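Long-range contacts in endonuclease V isoform X2 (Ciona intestinalis, PDB 6OZI), which probably cleaves inosine-containing nucleic acids by metal-ion-dependent hydrolysis, as an endonuclease of the RNase H-like superfamily: residues Gly172-Ile177 with Val190-Lys195; Ser33-Val38 with Glu109-Leu114; Leu52-Met57 with Arg237-Lys242. The protein carries 1 engineered substitution. All coordinates share one frame; numbering follows the deposited sequence. Where two conformers were deposited one is given.

Interaction 1 of 3, residues Gly172-Ile177 with Val190-Lys195; sequences GNELDI and VLYAPK. With nucleotides of chain D.
Asn173 and Glu174 run antiparallel to Val190 and Leu191 at the open end of a β-hairpin, strands 174-179 and 184-190, with Glu174 and Val190 forming a non-hydrogen-bonded pair (CA-CA 4.6 Å). This hairpin edges the RNase H-like sheet. Beyond the pair the strands part into loops, joined there by a weak bond from Leu191 N to Asn173 O, 3.0 Å long and bent to 130°. The same oxygen receives a CA-H...O contact from Val190.

Asparagine suits this fraying end because its side-chain amide can supply a donor where strand pairing stops. With CG held between the backbone N and the carbonyl carbon (chi1 68°), ND2 reaches Leu191 O at 3.4 Å in a weak bond. That nitrogen also meets the edge of the Tyr192 ring, near its plane, the amide and ring planes lying 68° apart. The aliphatic part of Glu174 is used too: its CG packs against Val190 CG1 at 3.9 Å. The branched side chain of Val190 packs on Ile200 and Val202 of strand 200-206, while Tyr192 leans on Ala214 and Lys218 of helix 210-219. Farther along the loop, Lys195 O approaches C4' of DA12 of chain D, at 3.6 Å.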
# COMPACT_ATOMS: atom_id res chain seq x y z
N GLY A 172 26.40 -14.75 7.64
CA GLY A 172 26.83 -13.50 7.06
C GLY A 172 25.66 -12.60 6.73
O GLY A 172 24.51 -13.02 6.69
N ASN A 173 25.97 -11.33 6.49
CA ASN A 173 24.95 -10.37 6.10
C ASN A 173 25.40 -9.44 4.98
O ASN A 173 24.62 -8.55 4.60
CB ASN A 173 24.49 -9.53 7.32
CG ASN A 173 25.58 -8.59 7.84
OD1 ASN A 173 26.76 -8.93 7.85
ND2 ASN A 173 25.17 -7.41 8.28
N GLU A 174 26.59 -9.63 4.42
CA GLU A 174 27.12 -8.80 3.34
C GLU A 174 27.79 -9.69 2.31
O GLU A 174 28.57 -10.58 2.67
CB GLU A 174 28.13 -7.77 3.87
CG GLU A 174 27.51 -6.69 4.72
CD GLU A 174 28.54 -5.76 5.34
OE1 GLU A 174 29.62 -6.24 5.71
OE2 GLU A 174 28.26 -4.55 5.44
N LEU A 175 27.50 -9.46 1.03
CA LEU A 175 28.03 -10.27 -0.06
C LEU A 175 28.52 -9.35 -1.17
O LEU A 175 27.75 -8.54 -1.68
CB LEU A 175 26.96 -11.22 -0.60
CG LEU A 175 27.39 -12.03 -1.82
CD1 LEU A 175 28.37 -13.11 -1.39
CD2 LEU A 175 26.20 -12.63 -2.56
N ASP A 176 29.78 -9.50 -1.56
CA ASP A 176 30.29 -8.71 -2.67
C ASP A 176 29.67 -9.20 -3.97
O ASP A 176 29.63 -10.40 -4.24
CB ASP A 176 31.81 -8.78 -2.76
CG ASP A 176 32.50 -8.12 -1.59
OD1 ASP A 176 32.35 -6.89 -1.43
OD2 ASP A 176 33.25 -8.81 -0.87
N ILE A 177 29.20 -8.26 -4.79
CA ILE A 177 28.72 -8.55 -6.13
C ILE A 177 29.84 -8.21 -7.10
O ILE A 177 30.40 -7.11 -7.04
CB ILE A 177 27.43 -7.77 -6.45
CG1 ILE A 177 26.28 -8.31 -5.60
CG2 ILE A 177 27.10 -7.83 -7.92
CD1 ILE A 177 25.04 -7.42 -5.58
N VAL A 190 23.47 -6.31 1.02
CA VAL A 190 23.52 -6.15 2.47
C VAL A 190 22.15 -6.41 3.07
O VAL A 190 21.11 -6.28 2.41
CB VAL A 190 24.03 -4.76 2.89
CG1 VAL A 190 25.42 -4.50 2.32
CG2 VAL A 190 23.04 -3.67 2.48
N LEU A 191 22.17 -6.78 4.35
CA LEU A 191 20.96 -7.05 5.13
C LEU A 191 21.25 -6.54 6.54
O LEU A 191 21.86 -7.24 7.35
CB LEU A 191 20.64 -8.53 5.10
CG LEU A 191 19.24 -9.01 5.48
CD1 LEU A 191 19.12 -10.47 5.10
CD2 LEU A 191 18.97 -8.82 6.97
N TYR A 192 20.77 -5.34 6.85
CA TYR A 192 21.05 -4.71 8.13
C TYR A 192 19.85 -4.64 9.05
O TYR A 192 20.01 -4.74 10.27
CB TYR A 192 21.59 -3.29 7.93
CG TYR A 192 22.92 -3.23 7.21
CD1 TYR A 192 23.91 -4.16 7.48
CD2 TYR A 192 23.17 -2.26 6.24
CE1 TYR A 192 25.13 -4.11 6.83
CE2 TYR A 192 24.39 -2.21 5.58
CZ TYR A 192 25.36 -3.13 5.88
OH TYR A 192 26.57 -3.09 5.22
N ALA A 193 18.65 -4.55 8.50
CA ALA A 193 17.46 -4.40 9.32
C ALA A 193 17.04 -5.74 9.92
O ALA A 193 17.23 -6.79 9.31
CB ALA A 193 16.31 -3.84 8.48
N PRO A 194 16.47 -5.72 11.12
CA PRO A 194 15.93 -6.96 11.68
C PRO A 194 14.67 -7.39 10.94
O PRO A 194 14.04 -6.61 10.23
CB PRO A 194 15.63 -6.60 13.14
CG PRO A 194 15.36 -5.13 13.10
CD PRO A 194 16.27 -4.57 12.02
N LYS A 195 14.34 -8.67 11.09
CA LYS A 195 13.12 -9.25 10.53
C LYS A 195 13.06 -9.10 9.01
O LYS A 195 11.98 -9.05 8.42
CB LYS A 195 11.88 -8.62 11.18
CG LYS A 195 11.91 -8.68 12.70
CD LYS A 195 10.70 -8.04 13.36
CE LYS A 195 10.82 -8.15 14.88
NZ LYS A 195 9.53 -7.89 15.61
P DA D 12 10.70 -3.69 6.51
OP1 DA D 12 12.00 -3.91 7.19
OP2 DA D 12 10.61 -2.79 5.33
O5' DA D 12 10.08 -5.10 6.08
C5' DA D 12 10.27 -6.23 6.92
C4' DA D 12 9.50 -7.41 6.39
O4' DA D 12 8.09 -7.13 6.47
C3' DA D 12 9.76 -7.74 4.93
O3' DA D 12 10.81 -8.69 4.83
C2' DA D 12 8.43 -8.34 4.47
C1' DA D 12 7.42 -7.57 5.31
N9 DA D 12 6.87 -6.41 4.62
C8 DA D 12 7.42 -5.16 4.52
N7 DA D 12 6.69 -4.31 3.83
C5 DA D 12 5.60 -5.06 3.44
C6 DA D 12 4.46 -4.76 2.68
N6 DA D 12 4.22 -3.55 2.16
N1 DA D 12 3.56 -5.74 2.49
C2 DA D 12 3.80 -6.95 3.02
N3 DA D 12 4.83 -7.36 3.74
C4 DA D 12 5.70 -6.36 3.92

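Interaction 2 of 3, residues Ser33-Val38 with Glu109-Leu114; sequences SKVKYV and EPQVFL
The amide oxygen of Gln111 is gripped by two successive backbone N-H groups, those of Lys36 and Tyr37. The bond from Tyr37 N to OE1 is 3.0 Å long, almost straight at 171°, and lies in the carbonyl plane; the one from Lys36 N, at 2.8 Å, comes from above that plane. The Gln111 backbone answers with a longer bond, its N to Tyr37 O at 3.2 Å. Glutamine is apt here because its chain, bent at chi2 (74°), carries a carbonyl back to these N-H groups, while NE2 is left to bind a triethylene glycol molecule, probably from the crystallisation liquor.

Apolar contacts flank these bonds. Pro110 CB sits 3.9 Å from Tyr37 CB, and Pro110 CG lies over one face of the Phe113 ring, towards its rim. Val38, in one of its two conformers, stands beside Val112, pointing the same way, and also packs on Leu114; such branched residues fill a buried sheet face compactly. Farther out, Arg139 NH1 bonds to Gln111 O, the Val112 backbone is hydrogen-bonded to Gly39, and Pro228 of helix 227-243 touches Val38 and Leu114. The whole marks the entry to the parallel pairing of strands 37-45 and 112-116, neighbours inside the sheet although two strands and helix 86-104 intervene in sequence, the 3-2-1-4-5 strand order characteristic of the RNase H-like fold.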
# COMPACT_ATOMS: atom_id res chain seq x y z
N SER A 33 32.94 9.97 10.47
CA SER A 33 32.85 10.92 11.58
C SER A 33 32.39 12.30 11.12
O SER A 33 31.89 13.07 11.95
CB SER A 33 34.21 11.03 12.28
OG SER A 33 35.25 11.29 11.36
N LYS A 34 32.54 12.61 9.84
CA LYS A 34 32.13 13.91 9.32
C LYS A 34 30.65 13.97 8.95
O LYS A 34 30.15 15.06 8.65
CB LYS A 34 32.97 14.26 8.09
CG LYS A 34 34.40 14.68 8.43
CD LYS A 34 35.12 15.18 7.20
CE LYS A 34 36.43 15.86 7.56
NZ LYS A 34 36.99 16.58 6.38
N VAL A 35 29.94 12.85 8.97
CA VAL A 35 28.53 12.85 8.58
C VAL A 35 27.69 13.40 9.73
O VAL A 35 27.56 12.76 10.77
CB VAL A 35 28.06 11.45 8.18
CG1 VAL A 35 26.61 11.51 7.73
CG2 VAL A 35 28.94 10.90 7.07
N LYS A 36 27.13 14.59 9.53
CA LYS A 36 26.16 15.17 10.45
C LYS A 36 24.75 15.15 9.90
O LYS A 36 23.79 15.13 10.68
CB LYS A 36 26.54 16.62 10.79
CG LYS A 36 28.01 16.82 11.12
CD LYS A 36 28.46 16.00 12.31
CE LYS A 36 29.96 16.13 12.53
NZ LYS A 36 30.46 15.08 13.46
N TYR A 37 24.60 15.18 8.58
CA TYR A 37 23.30 15.07 7.92
C TYR A 37 23.43 14.18 6.70
O TYR A 37 24.48 14.16 6.04
CB TYR A 37 22.76 16.44 7.49
CG TYR A 37 22.58 17.43 8.61
CD1 TYR A 37 21.47 17.37 9.45
CD2 TYR A 37 23.52 18.42 8.84
CE1 TYR A 37 21.31 18.28 10.48
CE2 TYR A 37 23.37 19.33 9.88
CZ TYR A 37 22.26 19.26 10.68
OH TYR A 37 22.11 20.17 11.70
N VAL A 38 22.36 13.44 6.41
CA VAL A 38 22.26 12.62 5.21
C VAL A 38 21.04 13.08 4.42
O VAL A 38 19.97 13.32 4.99
CB VAL A 38 22.13 11.12 5.53
CG1 VAL A 38 22.03 10.31 4.25
CG2 VAL A 38 23.30 10.64 6.38
N GLU A 109 22.94 21.42 4.43
CA GLU A 109 23.36 20.61 3.30
C GLU A 109 24.06 19.36 3.82
O GLU A 109 24.97 19.48 4.66
CB GLU A 109 24.28 21.39 2.36
CG GLU A 109 24.64 20.58 1.11
CD GLU A 109 25.69 21.23 0.22
OE1 GLU A 109 26.08 22.39 0.47
OE2 GLU A 109 26.16 20.55 -0.72
N PRO A 110 23.66 18.17 3.40
CA PRO A 110 24.24 16.95 3.97
C PRO A 110 25.59 16.64 3.35
O PRO A 110 25.90 17.07 2.23
CB PRO A 110 23.21 15.87 3.61
CG PRO A 110 22.58 16.37 2.36
CD PRO A 110 22.57 17.88 2.46
N GLN A 111 26.39 15.89 4.10
CA GLN A 111 27.69 15.47 3.58
C GLN A 111 27.56 14.37 2.54
O GLN A 111 28.51 14.13 1.80
CB GLN A 111 28.59 14.98 4.71
CG GLN A 111 29.08 16.05 5.67
CD GLN A 111 28.00 16.52 6.62
OE1 GLN A 111 27.10 15.76 7.00
NE2 GLN A 111 28.07 17.79 7.01
N VAL A 112 26.40 13.71 2.45
CA VAL A 112 26.20 12.60 1.52
C VAL A 112 24.70 12.44 1.28
O VAL A 112 23.88 12.64 2.18
CB VAL A 112 26.83 11.30 2.07
CG1 VAL A 112 26.22 10.93 3.42
CG2 VAL A 112 26.65 10.16 1.08
N PHE A 113 24.35 12.09 0.04
CA PHE A 113 22.99 11.71 -0.34
C PHE A 113 22.88 10.21 -0.60
O PHE A 113 23.75 9.61 -1.25
CB PHE A 113 22.55 12.45 -1.61
CG PHE A 113 22.14 13.86 -1.38
CD1 PHE A 113 23.08 14.88 -1.37
CD2 PHE A 113 20.80 14.19 -1.21
CE1 PHE A 113 22.70 16.20 -1.18
CE2 PHE A 113 20.41 15.52 -1.01
CZ PHE A 113 21.37 16.52 -1.00
N LEU A 114 21.79 9.62 -0.13
CA LEU A 114 21.37 8.30 -0.59
C LEU A 114 20.41 8.46 -1.76
O LEU A 114 19.42 9.19 -1.66
CB LEU A 114 20.68 7.50 0.52
CG LEU A 114 21.43 7.37 1.85
CD1 LEU A 114 20.67 6.46 2.81
CD2 LEU A 114 22.85 6.87 1.64

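Interaction 3 of 3, residues Leu52-Met57 with Arg237-Lys242; sequences LAVSCM and RKELKK
Strand 52-57, which carries Val54, runs nearly antiparallel to helix segment 237-242, which carries Leu240; the angle between their directions is 149° and their axes come within 7.7 Å. This is α/β packing in the RNase H-like fold, the C-terminal helix 227-243 lying on one face of the sheet. No hydrogen bond crosses the contact, which rests mainly on apolar packing.

Val54 is the central residue on the strand, its two methyls splitting between neighbouring helix residues. CG2 presses on the helix backbone itself, 3.7 Å from Leu240 CA, and CG1 meets the aliphatic stem of Glu239, 4.0 Å from CG. A short branched side chain fits such close packing. Cut back to an alanine, this position would probably leave a gap beneath Leu240 and take from the stem of Glu239 the methyl it rests on.

Leu240, its CG anti to the backbone N (chi1 176°), extends CD1 along the strand, to 4.1 Å from Ala53 CA and on to Leu52. Ala53 points away from the helix and touches Val75, and the OG of Ser55 bonds to Glu97 of helix 86-104. The sheet is thus covered on both faces.

Glu239 bends at chi2, which turns its charged end away from the strand. Its side chain also touches Thr72, which with Asn71 belongs to a potassium site. On the helix, basic residues face the phosphates of the bound DNA: Lys241 NZ makes salt bridges to a phosphate and to Glu244, and Arg237 NE has a long, weak ion pair with a phosphate. Beside Ala53 the two leucines cross obliquely, Leu52 CG lying 3.7 Å from Leu240 CD1.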
# COMPACT_ATOMS: atom_id res chain seq x y z
N LEU A 52 2.76 14.71 -15.32
CA LEU A 52 2.72 15.16 -13.93
C LEU A 52 3.65 14.32 -13.06
O LEU A 52 3.52 13.09 -13.00
CB LEU A 52 1.28 15.11 -13.43
CG LEU A 52 1.07 15.19 -11.93
CD1 LEU A 52 1.51 16.56 -11.45
CD2 LEU A 52 -0.39 14.95 -11.59
N ALA A 53 4.58 14.98 -12.36
CA ALA A 53 5.45 14.29 -11.43
C ALA A 53 5.74 15.21 -10.26
O ALA A 53 5.45 16.41 -10.29
CB ALA A 53 6.74 13.83 -12.11
N VAL A 54 6.32 14.64 -9.20
CA VAL A 54 6.70 15.39 -8.01
C VAL A 54 8.07 14.89 -7.55
O VAL A 54 8.24 13.69 -7.32
CB VAL A 54 5.67 15.23 -6.88
CG1 VAL A 54 6.20 15.86 -5.60
CG2 VAL A 54 4.33 15.83 -7.27
N SER A 55 9.03 15.79 -7.43
CA SER A 55 10.31 15.46 -6.82
C SER A 55 10.27 15.80 -5.33
O SER A 55 9.44 16.58 -4.87
CB SER A 55 11.45 16.21 -7.51
OG SER A 55 11.38 17.60 -7.27
N CYS A 56 11.17 15.17 -4.57
CA CYS A 56 11.28 15.45 -3.15
C CYS A 56 12.73 15.31 -2.72
O CYS A 56 13.42 14.36 -3.11
CB CYS A 56 10.41 14.51 -2.30
SG CYS A 56 10.61 14.72 -0.50
N MET A 57 13.18 16.26 -1.91
CA MET A 57 14.50 16.17 -1.28
C MET A 57 14.30 16.33 0.22
O MET A 57 13.53 17.18 0.66
CB MET A 57 15.45 17.24 -1.83
CG MET A 57 16.82 17.28 -1.15
SD MET A 57 18.08 18.18 -2.08
CE MET A 57 18.41 17.08 -3.46
N ARG A 237 5.50 10.78 -3.07
CA ARG A 237 4.29 10.06 -3.46
C ARG A 237 3.04 10.73 -2.91
O ARG A 237 2.04 10.90 -3.63
CB ARG A 237 4.34 8.62 -2.96
CG ARG A 237 3.11 7.82 -3.36
CD ARG A 237 2.99 6.48 -2.63
NE ARG A 237 4.21 5.67 -2.64
CZ ARG A 237 4.90 5.41 -1.53
NH1 ARG A 237 4.48 5.88 -0.36
NH2 ARG A 237 6.00 4.67 -1.59
N LYS A 238 3.07 11.11 -1.64
CA LYS A 238 1.90 11.71 -1.00
C LYS A 238 1.52 13.01 -1.69
O LYS A 238 0.35 13.23 -2.01
CB LYS A 238 2.19 11.93 0.49
CG LYS A 238 1.11 12.69 1.24
CD LYS A 238 1.50 12.85 2.71
CE LYS A 238 0.50 13.72 3.46
NZ LYS A 238 0.82 13.78 4.92
N GLU A 239 2.51 13.86 -1.96
CA GLU A 239 2.20 15.10 -2.65
C GLU A 239 1.66 14.82 -4.05
O GLU A 239 0.71 15.48 -4.49
CB GLU A 239 3.42 16.01 -2.71
CG GLU A 239 3.18 17.33 -3.45
CD GLU A 239 2.20 18.25 -2.74
OE1 GLU A 239 1.92 18.04 -1.54
OE2 GLU A 239 1.71 19.21 -3.38
N LEU A 240 2.21 13.81 -4.74
CA LEU A 240 1.68 13.50 -6.07
C LEU A 240 0.21 13.09 -5.99
O LEU A 240 -0.62 13.56 -6.77
CB LEU A 240 2.50 12.39 -6.73
CG LEU A 240 1.88 11.99 -8.08
CD1 LEU A 240 2.28 12.95 -9.19
CD2 LEU A 240 2.22 10.58 -8.44
N LYS A 241 -0.13 12.23 -5.03
CA LYS A 241 -1.52 11.81 -4.87
C LYS A 241 -2.43 12.98 -4.50
O LYS A 241 -3.62 12.95 -4.83
CB LYS A 241 -1.64 10.70 -3.83
CG LYS A 241 -1.87 9.33 -4.44
CD LYS A 241 -0.66 8.85 -5.23
CE LYS A 241 -0.98 7.54 -5.94
NZ LYS A 241 -2.04 7.72 -6.97
N LYS A 242 -1.91 13.99 -3.81
CA LYS A 242 -2.76 15.13 -3.48
C LYS A 242 -3.17 15.92 -4.72
O LYS A 242 -4.33 16.33 -4.85
CB LYS A 242 -2.07 16.05 -2.47
CG LYS A 242 -2.42 15.73 -1.03
CD LYS A 242 -1.57 16.53 -0.06
CE LYS A 242 -1.48 15.83 1.29
NZ LYS A 242 -0.60 16.57 2.24

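All three interactions reach one mixed sheet. Interaction 2 lies inside it, on strands 37-45 and 112-116; interaction 1 is at the hairpin edge, the two centres about 22 Å apart; interaction 3, about 24 Å from interaction 2 between centres, lies where helix 227-243 covers strand 52-61. Interactions 1 and 3 are about 31 Å apart between centres, with nearest atoms about 17 Å apart. Interactions 2 and 3 meet directly, Phe113 CE2 lying 3.5 Å from Met57 CE. Along the chain their segments alternate, 33-38, 52-57, 109-114 and 237-242, whereas both segments of interaction 1 fall between the last two. The C-terminal helix therefore returns to the early strands, and both interactions 1 and 3 reach the bound DNA.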